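Local coordinates for pesticidal crystal protein Cry2Aa (Bacillus thuringiensis serovar kurstaki, PDB 1I5P) that binds midgut epithelial cells of dipteran and lepidopteran larvae and promotes their colloid-osmotic lysis, as a three-domain insecticidal delta-endotoxin, at residues A[520-525]-A[618-623]; A[546-551]-A[587-592]; A[550-555]-A[572-577]. One frame throughout, in Å; residues are numbered along the deposited sequence.

Contact 1 of 3, residues A[520-525]-A[618-623]; sequences GDSLRF and DLMNIM
Ser522 OG and the carboxylate of Asp618 meet across two antiparallel strands of the C-terminal lectin-like jelly-roll sandwich, and the side chains on the two faces of this pairing do quite different work. Leu523 and Leu619 form a hydrogen-bonded pair: Leu523 N gives its proton to Leu619 O at 2.9 Å, and Leu619 N donates to Leu523 O in return. On one face Leu523 CB stands 4.2 Å from Leu619 CB, and both leucines also pack on Tyr534 of strand 530-537, so this is the side turned to the interior of the sandwich. The ring of Phe525 comes in obliquely, its CE1 lying 3.9 Å from Leu619 CB.

The face bearing Arg524 and Asp618 is polar. The two side chains run side by side in the same direction, but carboxylate and guanidinium planes stand 73° apart and their charged atoms do not meet; Arg524 turns its end away to a salt bridge with Glu526. The carboxylate of Asp618 instead meets Ser522, diagonally across the pair. The serine's CB rests against Met620 CG at 3.7 Å, and its hydroxyl also receives a bond from Lys515. With OG held between its own backbone N and carbonyl carbon (chi1 64°), Ser522 donates to the anti side of Asp618 OD1, 2.8 Å away and 27° out of the carboxylate plane.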
ATOM      1  N   GLY A 520       1.432   4.849  -1.883  1.00 11.62           N
ATOM      2  CA  GLY A 520       2.180   5.032  -0.654  1.00 10.32           C
ATOM      3  C   GLY A 520       2.165   6.483  -0.238  1.00 11.05           C
ATOM      4  O   GLY A 520       1.673   7.331  -0.975  1.00 12.36           O
ATOM      5  N   ASP A 521       2.705   6.784   0.936  1.00 10.66           N
ATOM      6  CA  ASP A 521       2.707   8.164   1.406  1.00 10.37           C
ATOM      7  C   ASP A 521       3.799   8.995   0.747  1.00 11.71           C
ATOM      8  O   ASP A 521       4.693   8.467   0.084  1.00 11.12           O
ATOM      9  CB  ASP A 521       2.850   8.210   2.934  1.00  8.29           C
ATOM     10  CG  ASP A 521       1.700   7.519   3.648  1.00 11.91           C
ATOM     11  OD1 ASP A 521       0.610   7.390   3.038  1.00 12.21           O
ATOM     12  OD2 ASP A 521       1.877   7.110   4.820  1.00 14.68           O
ATOM     13  N   SER A 522       3.708  10.309   0.925  1.00 12.15           N
ATOM     14  CA  SER A 522       4.685  11.218   0.348  1.00 13.67           C
ATOM     15  C   SER A 522       5.640  11.750   1.412  1.00 14.21           C
ATOM     16  O   SER A 522       5.418  11.574   2.616  1.00 12.23           O
ATOM     17  CB  SER A 522       3.979  12.392  -0.344  1.00 14.54           C
ATOM     18  OG  SER A 522       3.253  13.179   0.588  1.00 13.09           O
ATOM     19  N   LEU A 523       6.711  12.387   0.950  1.00 14.72           N
ATOM     20  CA  LEU A 523       7.705  12.968   1.839  1.00 16.40           C
ATOM     21  C   LEU A 523       7.514  14.481   1.741  1.00 17.39           C
ATOM     22  O   LEU A 523       7.708  15.073   0.676  1.00 15.52           O
ATOM     23  CB  LEU A 523       9.115  12.567   1.384  1.00 17.86           C
ATOM     24  CG  LEU A 523      10.187  12.402   2.465  1.00 22.50           C
ATOM     25  CD1 LEU A 523       9.710  11.420   3.536  1.00 18.44           C
ATOM     26  CD2 LEU A 523      11.488  11.909   1.821  1.00 20.39           C
ATOM     27  N   ARG A 524       7.108  15.099   2.845  1.00 17.10           N
ATOM     28  CA  ARG A 524       6.884  16.538   2.851  1.00 19.10           C
ATOM     29  C   ARG A 524       8.073  17.296   3.427  1.00 17.48           C
ATOM     30  O   ARG A 524       8.422  17.129   4.597  1.00 18.45           O
ATOM     31  CB  ARG A 524       5.623  16.885   3.650  1.00 18.59           C
ATOM     32  CG  ARG A 524       5.270  18.367   3.595  1.00 21.32           C
ATOM     33  CD  ARG A 524       4.036  18.718   4.425  1.00 20.38           C
ATOM     34  NE  ARG A 524       4.252  18.566   5.864  1.00 19.66           N
ATOM     35  CZ  ARG A 524       3.622  17.677   6.626  1.00 20.62           C
ATOM     36  NH1 ARG A 524       2.733  16.849   6.091  1.00 21.75           N
ATOM     37  NH2 ARG A 524       3.862  17.627   7.928  1.00 18.57           N
ATOM     38  N   PHE A 525       8.695  18.122   2.594  1.00 17.31           N
ATOM     39  CA  PHE A 525       9.834  18.930   3.014  1.00 19.76           C
ATOM     40  C   PHE A 525       9.313  20.285   3.488  1.00 20.82           C
ATOM     41  O   PHE A 525       8.671  21.014   2.730  1.00 20.22           O
ATOM     42  CB  PHE A 525      10.811  19.139   1.848  1.00 17.57           C
ATOM     43  CG  PHE A 525      11.364  17.863   1.272  1.00 17.65           C
ATOM     44  CD1 PHE A 525      11.284  17.613  -0.097  1.00 17.96           C
ATOM     45  CD2 PHE A 525      11.961  16.910   2.092  1.00 16.39           C
ATOM     46  CE1 PHE A 525      11.792  16.430  -0.640  1.00 16.60           C
ATOM     47  CE2 PHE A 525      12.471  15.722   1.558  1.00 16.85           C
ATOM     48  CZ  PHE A 525      12.385  15.484   0.189  1.00 14.50           C
ATOM     49  N   ASP A 618       5.894  18.390  -1.462  1.00 18.38           N
ATOM     50  CA  ASP A 618       5.598  16.966  -1.343  1.00 18.65           C
ATOM     51  C   ASP A 618       6.272  16.169  -2.451  1.00 17.62           C
ATOM     52  O   ASP A 618       5.944  16.330  -3.624  1.00 15.98           O
ATOM     53  CB  ASP A 618       4.089  16.712  -1.419  1.00 20.18           C
ATOM     54  CG  ASP A 618       3.393  16.867  -0.074  1.00 21.85           C
ATOM     55  OD1 ASP A 618       3.441  15.923   0.743  1.00 19.38           O
ATOM     56  OD2 ASP A 618       2.796  17.936   0.164  1.00 25.02           O
ATOM     57  N   LEU A 619       7.219  15.314  -2.076  1.00 17.09           N
ATOM     58  CA  LEU A 619       7.893  14.451  -3.042  1.00 16.24           C
ATOM     59  C   LEU A 619       7.005  13.208  -2.962  1.00 14.31           C
ATOM     60  O   LEU A 619       7.059  12.467  -1.977  1.00 13.74           O
ATOM     61  CB  LEU A 619       9.307  14.106  -2.572  1.00 15.72           C
ATOM     62  CG  LEU A 619      10.422  13.976  -3.617  1.00 19.91           C
ATOM     63  CD1 LEU A 619      11.411  12.934  -3.124  1.00 15.38           C
ATOM     64  CD2 LEU A 619       9.876  13.587  -4.984  1.00 16.07           C
ATOM     65  N   MET A 620       6.191  12.987  -3.992  1.00 14.63           N
ATOM     66  CA  MET A 620       5.248  11.872  -3.995  1.00 13.06           C
ATOM     67  C   MET A 620       5.668  10.555  -4.639  1.00 12.93           C
ATOM     68  O   MET A 620       5.363   9.484  -4.106  1.00 12.80           O
ATOM     69  CB  MET A 620       3.929  12.360  -4.587  1.00 13.97           C
ATOM     70  CG  MET A 620       3.357  13.533  -3.796  1.00 12.29           C
ATOM     71  SD  MET A 620       1.984  14.329  -4.609  1.00 12.97           S
ATOM     72  CE  MET A 620       0.700  13.109  -4.286  1.00 10.51           C
ATOM     73  N   ASN A 621       6.336  10.616  -5.789  1.00 11.71           N
ATOM     74  CA  ASN A 621       6.796   9.397  -6.441  1.00 12.17           C
ATOM     75  C   ASN A 621       7.988   9.667  -7.342  1.00 13.13           C
ATOM     76  O   ASN A 621       8.166  10.770  -7.861  1.00 12.06           O
ATOM     77  CB  ASN A 621       5.684   8.742  -7.271  1.00 11.97           C
ATOM     78  CG  ASN A 621       5.818   7.213  -7.330  1.00 15.61           C
ATOM     79  OD1 ASN A 621       6.888   6.653  -7.067  1.00 11.81           O
ATOM     80  ND2 ASN A 621       4.724   6.535  -7.677  1.00 12.22           N
ATOM     81  N   ILE A 622       8.802   8.635  -7.514  1.00 13.16           N
ATOM     82  CA  ILE A 622       9.984   8.705  -8.352  1.00 13.93           C
ATOM     83  C   ILE A 622       9.771   7.620  -9.390  1.00 14.24           C
ATOM     84  O   ILE A 622       9.705   6.436  -9.054  1.00 15.73           O
ATOM     85  CB  ILE A 622      11.263   8.404  -7.528  1.00 13.97           C
ATOM     86  CG1 ILE A 622      11.402   9.426  -6.397  1.00 13.53           C
ATOM     87  CG2 ILE A 622      12.496   8.436  -8.428  1.00 11.44           C
ATOM     88  CD1 ILE A 622      12.411   9.022  -5.319  1.00 13.28           C
ATOM     89  N   MET A 623       9.651   8.006 -10.650  1.00 13.54           N
ATOM     90  CA  MET A 623       9.430   7.004 -11.678  1.00 18.10           C
ATOM     91  C   MET A 623      10.326   7.113 -12.892  1.00 16.04           C
ATOM     92  O   MET A 623      10.478   8.186 -13.481  1.00 15.78           O
ATOM     93  CB  MET A 623       7.968   7.010 -12.124  1.00 19.58           C
ATOM     94  CG  MET A 623       7.415   8.379 -12.365  1.00 29.28           C
ATOM     95  SD  MET A 623       6.356   8.897 -11.017  1.00 32.70           S
ATOM     96  CE  MET A 623       5.303  10.038 -11.906  1.00 26.54           C
TER

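Contact 2 of 3, residues A[546-551]-A[587-592]; sequences YLRVSS and FSDINI
This is an antiparallel strand pairing in the C-terminal jelly-roll domain, joining strands 541-550 and 585-597 and carrying on one face an arginine that is salt-bridged to an aspartate and stacked on a phenylalanine. Leu547 and Ile590 exchange two backbone hydrogen bonds, and Val549 and Ser588 exchange two more. Between these two pairs, Arg548 and Asp589 face each other as a non-hydrogen-bonded pair, which brings their side chains out together.

Arg548 meets the carboxylate side-on with two nitrogens: NE lies 2.9 Å from Asp589 OD1 and NH2 3.2 Å from Asp589 OD2. Each oxygen offers its syn lone pair, and the two planar groups are only 6° from coplanar. A bend at chi3 (-70°) carries the guanidinium across Phe587, where it lies flat on the ring in a cation-pi contact, Arg548 CZ over the face and 3.7 Å from the ring centroid. The methylene CD adds a CH-pi contact to the same face. Edge and face of the cation are thus engaged at once, which fixes its rotation. Next along this face, Tyr546 and Asn591 cross obliquely, with Tyr546 CE2 3.9 Å from Asn591 CB.

The other face is mainly aliphatic, with Ser588 at one end. Leu547 CG meets Ile592 CG1 at 3.6 Å, while Val549 and Ile590 cross at about a right angle, CG2 of the valine touching CG1 of the isoleucine.

These aliphatic groups pack on strands 555-561 and 564-571 within the sandwich. On the charged face, Arg548 NH2 reaches Ser260 O, while Asp589 OD2 also binds Lys263 and Tyr264, tying the sheet to the chain that follows helix 238-259; strand 617-626 flanks strand 541-550.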
ATOM      1  N   TYR A 546      10.862  10.971 -14.070  1.00 14.82           N
ATOM      2  CA  TYR A 546       9.698  11.785 -13.771  1.00 14.72           C
ATOM      3  C   TYR A 546       9.543  11.841 -12.261  1.00 15.95           C
ATOM      4  O   TYR A 546       9.630  10.821 -11.580  1.00 13.56           O
ATOM      5  CB  TYR A 546       8.421  11.174 -14.364  1.00 17.39           C
ATOM      6  CG  TYR A 546       8.281  11.280 -15.866  1.00 18.74           C
ATOM      7  CD1 TYR A 546       8.892  10.355 -16.706  1.00 18.96           C
ATOM      8  CD2 TYR A 546       7.529  12.307 -16.448  1.00 18.65           C
ATOM      9  CE1 TYR A 546       8.763  10.440 -18.093  1.00 21.96           C
ATOM     10  CE2 TYR A 546       7.394  12.403 -17.835  1.00 21.82           C
ATOM     11  CZ  TYR A 546       8.013  11.466 -18.651  1.00 22.98           C
ATOM     12  OH  TYR A 546       7.887  11.565 -20.019  1.00 25.18           O
ATOM     13  N   LEU A 547       9.328  13.034 -11.733  1.00 15.04           N
ATOM     14  CA  LEU A 547       9.117  13.171 -10.303  1.00 16.40           C
ATOM     15  C   LEU A 547       7.686  13.615 -10.102  1.00 15.88           C
ATOM     16  O   LEU A 547       7.271  14.650 -10.626  1.00 15.79           O
ATOM     17  CB  LEU A 547      10.073  14.200  -9.686  1.00 14.70           C
ATOM     18  CG  LEU A 547      11.568  13.849  -9.697  1.00 17.57           C
ATOM     19  CD1 LEU A 547      12.332  14.876  -8.882  1.00 14.71           C
ATOM     20  CD2 LEU A 547      11.789  12.458  -9.119  1.00 11.11           C
ATOM     21  N   ARG A 548       6.920  12.801  -9.383  1.00 15.88           N
ATOM     22  CA  ARG A 548       5.540  13.143  -9.081  1.00 16.38           C
ATOM     23  C   ARG A 548       5.635  13.975  -7.814  1.00 15.74           C
ATOM     24  O   ARG A 548       6.102  13.499  -6.779  1.00 14.81           O
ATOM     25  CB  ARG A 548       4.689  11.889  -8.841  1.00 14.52           C
ATOM     26  CG  ARG A 548       3.271  12.203  -8.375  1.00 14.66           C
ATOM     27  CD  ARG A 548       2.304  11.045  -8.608  1.00 17.16           C
ATOM     28  NE  ARG A 548       2.030  10.832 -10.027  1.00 14.17           N
ATOM     29  CZ  ARG A 548       1.119   9.984 -10.500  1.00 14.73           C
ATOM     30  NH1 ARG A 548       0.383   9.261  -9.667  1.00 14.04           N
ATOM     31  NH2 ARG A 548       0.941   9.861 -11.810  1.00 12.93           N
ATOM     32  N   VAL A 549       5.209  15.229  -7.903  1.00 17.62           N
ATOM     33  CA  VAL A 549       5.295  16.119  -6.758  1.00 17.00           C
ATOM     34  C   VAL A 549       4.099  17.039  -6.640  1.00 18.25           C
ATOM     35  O   VAL A 549       3.319  17.205  -7.583  1.00 16.41           O
ATOM     36  CB  VAL A 549       6.556  17.016  -6.842  1.00 17.68           C
ATOM     37  CG1 VAL A 549       7.761  16.198  -7.288  1.00 14.54           C
ATOM     38  CG2 VAL A 549       6.307  18.173  -7.814  1.00 15.24           C
ATOM     39  N   SER A 550       3.976  17.647  -5.467  1.00 17.16           N
ATOM     40  CA  SER A 550       2.913  18.602  -5.203  1.00 18.75           C
ATOM     41  C   SER A 550       3.587  19.819  -4.585  1.00 19.41           C
ATOM     42  O   SER A 550       4.389  19.687  -3.661  1.00 19.22           O
ATOM     43  CB  SER A 550       1.883  18.029  -4.229  1.00 15.94           C
ATOM     44  OG  SER A 550       0.872  18.988  -3.959  1.00 16.15           O
ATOM     45  N   SER A 551       3.269  20.998  -5.101  1.00 20.94           N
ATOM     46  CA  SER A 551       3.865  22.221  -4.590  1.00 24.01           C
ATOM     47  C   SER A 551       2.850  23.357  -4.653  1.00 24.48           C
ATOM     48  O   SER A 551       2.683  23.995  -5.694  1.00 22.39           O
ATOM     49  CB  SER A 551       5.109  22.575  -5.414  1.00 23.92           C
ATOM     50  OG  SER A 551       5.765  23.720  -4.896  1.00 27.20           O
ATOM     51  N   PHE A 587      -0.778  16.621  -7.164  1.00 19.77           N
ATOM     52  CA  PHE A 587       0.371  16.166  -7.919  1.00 18.98           C
ATOM     53  C   PHE A 587       0.442  16.577  -9.376  1.00 19.89           C
ATOM     54  O   PHE A 587      -0.558  16.900 -10.021  1.00 18.92           O
ATOM     55  CB  PHE A 587       0.506  14.635  -7.795  1.00 16.71           C
ATOM     56  CG  PHE A 587      -0.166  13.857  -8.901  1.00 16.69           C
ATOM     57  CD1 PHE A 587       0.438  13.722 -10.151  1.00 13.85           C
ATOM     58  CD2 PHE A 587      -1.390  13.232  -8.684  1.00 18.39           C
ATOM     59  CE1 PHE A 587      -0.166  12.977 -11.163  1.00 14.50           C
ATOM     60  CE2 PHE A 587      -2.004  12.483  -9.692  1.00 16.41           C
ATOM     61  CZ  PHE A 587      -1.390  12.356 -10.932  1.00 12.59           C
ATOM     62  N   SER A 588       1.671  16.562  -9.871  1.00 19.94           N
ATOM     63  CA  SER A 588       1.982  16.854 -11.253  1.00 19.73           C
ATOM     64  C   SER A 588       3.253  16.063 -11.504  1.00 18.49           C
ATOM     65  O   SER A 588       4.104  15.964 -10.618  1.00 19.13           O
ATOM     66  CB  SER A 588       2.249  18.340 -11.463  1.00 19.87           C
ATOM     67  OG  SER A 588       2.488  18.594 -12.836  1.00 17.30           O
ATOM     68  N   ASP A 589       3.379  15.483 -12.690  1.00 17.92           N
ATOM     69  CA  ASP A 589       4.571  14.716 -13.019  1.00 16.96           C
ATOM     70  C   ASP A 589       5.563  15.616 -13.736  1.00 16.16           C
ATOM     71  O   ASP A 589       5.295  16.098 -14.830  1.00 14.32           O
ATOM     72  CB  ASP A 589       4.207  13.512 -13.892  1.00 16.00           C
ATOM     73  CG  ASP A 589       3.347  12.507 -13.155  1.00 16.26           C
ATOM     74  OD1 ASP A 589       3.383  12.507 -11.908  1.00 15.77           O
ATOM     75  OD2 ASP A 589       2.645  11.714 -13.818  1.00 16.70           O
ATOM     76  N   ILE A 590       6.703  15.846 -13.096  1.00 17.05           N
ATOM     77  CA  ILE A 590       7.735  16.697 -13.665  1.00 17.54           C
ATOM     78  C   ILE A 590       8.766  15.876 -14.423  1.00 17.77           C
ATOM     79  O   ILE A 590       9.404  14.984 -13.856  1.00 14.77           O
ATOM     80  CB  ILE A 590       8.489  17.483 -12.581  1.00 18.86           C
ATOM     81  CG1 ILE A 590       7.515  18.047 -11.542  1.00 19.74           C
ATOM     82  CG2 ILE A 590       9.303  18.589 -13.238  1.00 19.88           C
ATOM     83  CD1 ILE A 590       6.495  19.033 -12.099  1.00 24.03           C
ATOM     84  N   ASN A 591       8.925  16.180 -15.707  1.00 18.51           N
ATOM     85  CA  ASN A 591       9.901  15.481 -16.535  1.00 18.90           C
ATOM     86  C   ASN A 591      11.261  16.109 -16.238  1.00 18.66           C
ATOM     87  O   ASN A 591      11.545  17.237 -16.645  1.00 20.80           O
ATOM     88  CB  ASN A 591       9.534  15.636 -18.017  1.00 19.26           C
ATOM     89  CG  ASN A 591      10.401  14.781 -18.940  1.00 20.56           C
ATOM     90  OD1 ASN A 591      10.066  14.571 -20.108  1.00 22.26           O
ATOM     91  ND2 ASN A 591      11.519  14.291 -18.421  1.00 17.75           N
ATOM     92  N   ILE A 592      12.092  15.381 -15.500  1.00 20.22           N
ATOM     93  CA  ILE A 592      13.416  15.867 -15.134  1.00 19.55           C
ATOM     94  C   ILE A 592      14.404  15.725 -16.282  1.00 21.05           C
ATOM     95  O   ILE A 592      15.203  16.619 -16.541  1.00 21.27           O
ATOM     96  CB  ILE A 592      13.971  15.106 -13.915  1.00 17.69           C
ATOM     97  CG1 ILE A 592      12.985  15.203 -12.745  1.00 17.67           C
ATOM     98  CG2 ILE A 592      15.318  15.679 -13.520  1.00 13.02           C
ATOM     99  CD1 ILE A 592      12.634  16.627 -12.347  1.00 14.54           C
TER

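Contact 3 of 3, residues A[550-555]-A[572-577]; sequences SSIGNS and NTTTNN
Two loops at one end of the C-terminal jelly roll meet here: an inverse gamma turn centred on Ile552 packs against an Asx turn begun by Asn572. The link runs through Ser551 and Thr573. The backbone N of Ser551 donates to Thr573 OG1 at 2.7 Å, nearly straight at 170°, and Thr573 N donates in return to Ser551 O, 2.8 Å away. Thr573 holds its hydroxyl between its own N and carbonyl carbon (chi1 66°), turned to the Ser551 amide; the same oxygen bonds to Arg586 O.

Asn572 works with both ends of its amide. OD1 accepts from Thr574 N at 2.9 Å in the carbonyl plane, closing the Asx turn. ND2 reaches across to Asn554 OD1 in a weak bond of 3.3 Å, the two amide planes standing almost perpendicular at 88°. The peptide carbonyl of Gly553 lies over a face of the Asn572 amide, Gly553 C being 3.0 Å from Asn572 ND2. On its own side of the contact, Ser551 OG donates to Gly553 O at 2.7 Å from above the carbonyl plane, bracing the turn internally. Thr574 OG1 meets Ile552 over its CA, 3.6 Å away.

Both loops leave sheet strands at this end. Segment 550-555 connects strand 541-550 to strand 555-561, and segment 572-577 leads from strand 564-571 toward strand 581-582; Arg586 of strand 585-597 bonds to Ser550 and Thr574, and Asn577 O receives Arg213 from helix 202-232.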
ATOM      1  N   SER A 550       3.976  17.647  -5.467  1.00 17.16           N
ATOM      2  CA  SER A 550       2.913  18.602  -5.203  1.00 18.75           C
ATOM      3  C   SER A 550       3.587  19.819  -4.585  1.00 19.41           C
ATOM      4  O   SER A 550       4.389  19.687  -3.661  1.00 19.22           O
ATOM      5  CB  SER A 550       1.883  18.029  -4.229  1.00 15.94           C
ATOM      6  OG  SER A 550       0.872  18.988  -3.959  1.00 16.15           O
ATOM      7  N   SER A 551       3.269  20.998  -5.101  1.00 20.94           N
ATOM      8  CA  SER A 551       3.865  22.221  -4.590  1.00 24.01           C
ATOM      9  C   SER A 551       2.850  23.357  -4.653  1.00 24.48           C
ATOM     10  O   SER A 551       2.683  23.995  -5.694  1.00 22.39           O
ATOM     11  CB  SER A 551       5.109  22.575  -5.414  1.00 23.92           C
ATOM     12  OG  SER A 551       5.765  23.720  -4.896  1.00 27.20           O
ATOM     13  N   ILE A 552       2.158  23.590  -3.544  1.00 25.78           N
ATOM     14  CA  ILE A 552       1.176  24.663  -3.493  1.00 27.58           C
ATOM     15  C   ILE A 552       1.958  25.933  -3.198  1.00 28.04           C
ATOM     16  O   ILE A 552       1.883  26.501  -2.111  1.00 28.67           O
ATOM     17  CB  ILE A 552       0.130  24.421  -2.397  1.00 26.65           C
ATOM     18  CG1 ILE A 552      -0.317  22.957  -2.421  1.00 24.15           C
ATOM     19  CG2 ILE A 552      -1.060  25.347  -2.611  1.00 23.26           C
ATOM     20  CD1 ILE A 552      -0.851  22.496  -3.768  1.00 21.71           C
ATOM     21  N   GLY A 553       2.725  26.346  -4.197  1.00 30.09           N
ATOM     22  CA  GLY A 553       3.570  27.517  -4.096  1.00 30.45           C
ATOM     23  C   GLY A 553       4.746  27.221  -5.000  1.00 31.72           C
ATOM     24  O   GLY A 553       4.776  26.165  -5.636  1.00 28.67           O
ATOM     25  N   ASN A 554       5.712  28.130  -5.076  1.00 33.58           N
ATOM     26  CA  ASN A 554       6.871  27.902  -5.927  1.00 34.03           C
ATOM     27  C   ASN A 554       7.989  27.161  -5.220  1.00 32.73           C
ATOM     28  O   ASN A 554       8.229  27.344  -4.026  1.00 32.03           O
ATOM     29  CB  ASN A 554       7.415  29.218  -6.471  1.00 38.82           C
ATOM     30  CG  ASN A 554       6.570  29.779  -7.587  1.00 43.30           C
ATOM     31  OD1 ASN A 554       6.209  29.072  -8.525  1.00 46.79           O
ATOM     32  ND2 ASN A 554       6.258  31.066  -7.496  1.00 46.58           N
ATOM     33  N   SER A 555       8.665  26.317  -5.987  1.00 29.73           N
ATOM     34  CA  SER A 555       9.770  25.530  -5.480  1.00 28.38           C
ATOM     35  C   SER A 555      10.732  25.243  -6.625  1.00 25.93           C
ATOM     36  O   SER A 555      10.374  25.376  -7.797  1.00 25.73           O
ATOM     37  CB  SER A 555       9.252  24.222  -4.872  1.00 28.37           C
ATOM     38  OG  SER A 555       8.429  23.522  -5.790  1.00 34.06           O
ATOM     39  N   ASN A 572       5.264  24.511  -9.546  1.00 23.57           N
ATOM     40  CA  ASN A 572       4.083  24.907  -8.794  1.00 23.31           C
ATOM     41  C   ASN A 572       2.895  24.123  -9.312  1.00 22.12           C
ATOM     42  O   ASN A 572       2.543  24.231 -10.485  1.00 22.20           O
ATOM     43  CB  ASN A 572       3.817  26.401  -8.976  1.00 24.39           C
ATOM     44  CG  ASN A 572       2.889  26.955  -7.923  1.00 26.93           C
ATOM     45  OD1 ASN A 572       1.877  26.340  -7.583  1.00 24.68           O
ATOM     46  ND2 ASN A 572       3.226  28.130  -7.399  1.00 28.49           N
ATOM     47  N   THR A 573       2.272  23.343  -8.437  1.00 21.07           N
ATOM     48  CA  THR A 573       1.131  22.527  -8.837  1.00 19.08           C
ATOM     49  C   THR A 573      -0.184  23.058  -8.286  1.00 19.81           C
ATOM     50  O   THR A 573      -1.164  22.320  -8.179  1.00 15.79           O
ATOM     51  CB  THR A 573       1.307  21.077  -8.360  1.00 19.85           C
ATOM     52  OG1 THR A 573       1.272  21.042  -6.928  1.00 20.47           O
ATOM     53  CG2 THR A 573       2.644  20.515  -8.841  1.00 17.96           C
ATOM     54  N   THR A 574      -0.201  24.340  -7.933  1.00 21.34           N
ATOM     55  CA  THR A 574      -1.405  24.970  -7.398  1.00 22.40           C
ATOM     56  C   THR A 574      -2.574  24.784  -8.358  1.00 22.87           C
ATOM     57  O   THR A 574      -3.638  24.301  -7.964  1.00 19.77           O
ATOM     58  CB  THR A 574      -1.199  26.479  -7.170  1.00 23.18           C
ATOM     59  OG1 THR A 574      -0.154  26.682  -6.210  1.00 24.01           O
ATOM     60  CG2 THR A 574      -2.477  27.111  -6.658  1.00 23.99           C
ATOM     61  N   THR A 575      -2.365  25.164  -9.616  1.00 24.15           N
ATOM     62  CA  THR A 575      -3.401  25.038 -10.636  1.00 26.15           C
ATOM     63  C   THR A 575      -2.955  24.135 -11.788  1.00 26.19           C
ATOM     64  O   THR A 575      -3.788  23.559 -12.487  1.00 27.59           O
ATOM     65  CB  THR A 575      -3.810  26.422 -11.193  1.00 26.03           C
ATOM     66  OG1 THR A 575      -2.643  27.152 -11.591  1.00 27.79           O
ATOM     67  CG2 THR A 575      -4.559  27.215 -10.134  1.00 28.86           C
ATOM     68  N   ASN A 576      -1.644  24.023 -11.983  1.00 25.18           N
ATOM     69  CA  ASN A 576      -1.083  23.172 -13.028  1.00 24.89           C
ATOM     70  C   ASN A 576      -0.819  21.792 -12.433  1.00 22.62           C
ATOM     71  O   ASN A 576       0.300  21.482 -12.016  1.00 22.38           O
ATOM     72  CB  ASN A 576       0.220  23.769 -13.563  1.00 28.02           C
ATOM     73  CG  ASN A 576      -0.015  24.934 -14.503  1.00 33.36           C
ATOM     74  OD1 ASN A 576       0.760  25.892 -14.525  1.00 36.00           O
ATOM     75  ND2 ASN A 576      -1.076  24.851 -15.298  1.00 34.62           N
ATOM     76  N   ASN A 577      -1.869  20.976 -12.394  1.00 18.63           N
ATOM     77  CA  ASN A 577      -1.799  19.637 -11.835  1.00 18.36           C
ATOM     78  C   ASN A 577      -2.697  18.694 -12.633  1.00 18.97           C
ATOM     79  O   ASN A 577      -3.372  19.111 -13.573  1.00 14.48           O
ATOM     80  CB  ASN A 577      -2.247  19.677 -10.372  1.00 17.97           C
ATOM     81  CG  ASN A 577      -3.609  20.332 -10.200  1.00 18.79           C
ATOM     82  OD1 ASN A 577      -4.604  19.872 -10.761  1.00 17.13           O
ATOM     83  ND2 ASN A 577      -3.657  21.416  -9.426  1.00 17.90           N
TER

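How the contacts relate
Followed from the N terminus, the chain enters contact 1 at 520-525 and does not close that loop until 618-623, so the other two contacts nest inside it. Contacts 2 and 3 start from one continuous run, 546-555, sharing Ser550 and Ser551; 572-577 returns first to close contact 3, and 587-592 then closes contact 2. Contacts 1 and 2 belong to one sheet, joined where strand 617-626 lies beside strand 541-550: Arg548 pairs by backbone with Met620 and Asn621, forming a classic beta bulge. Contact 3 continues from the end of that strand into the loops leading to and from the strands of the facing sheet, and Thr573 packs on Ser588 of contact 2.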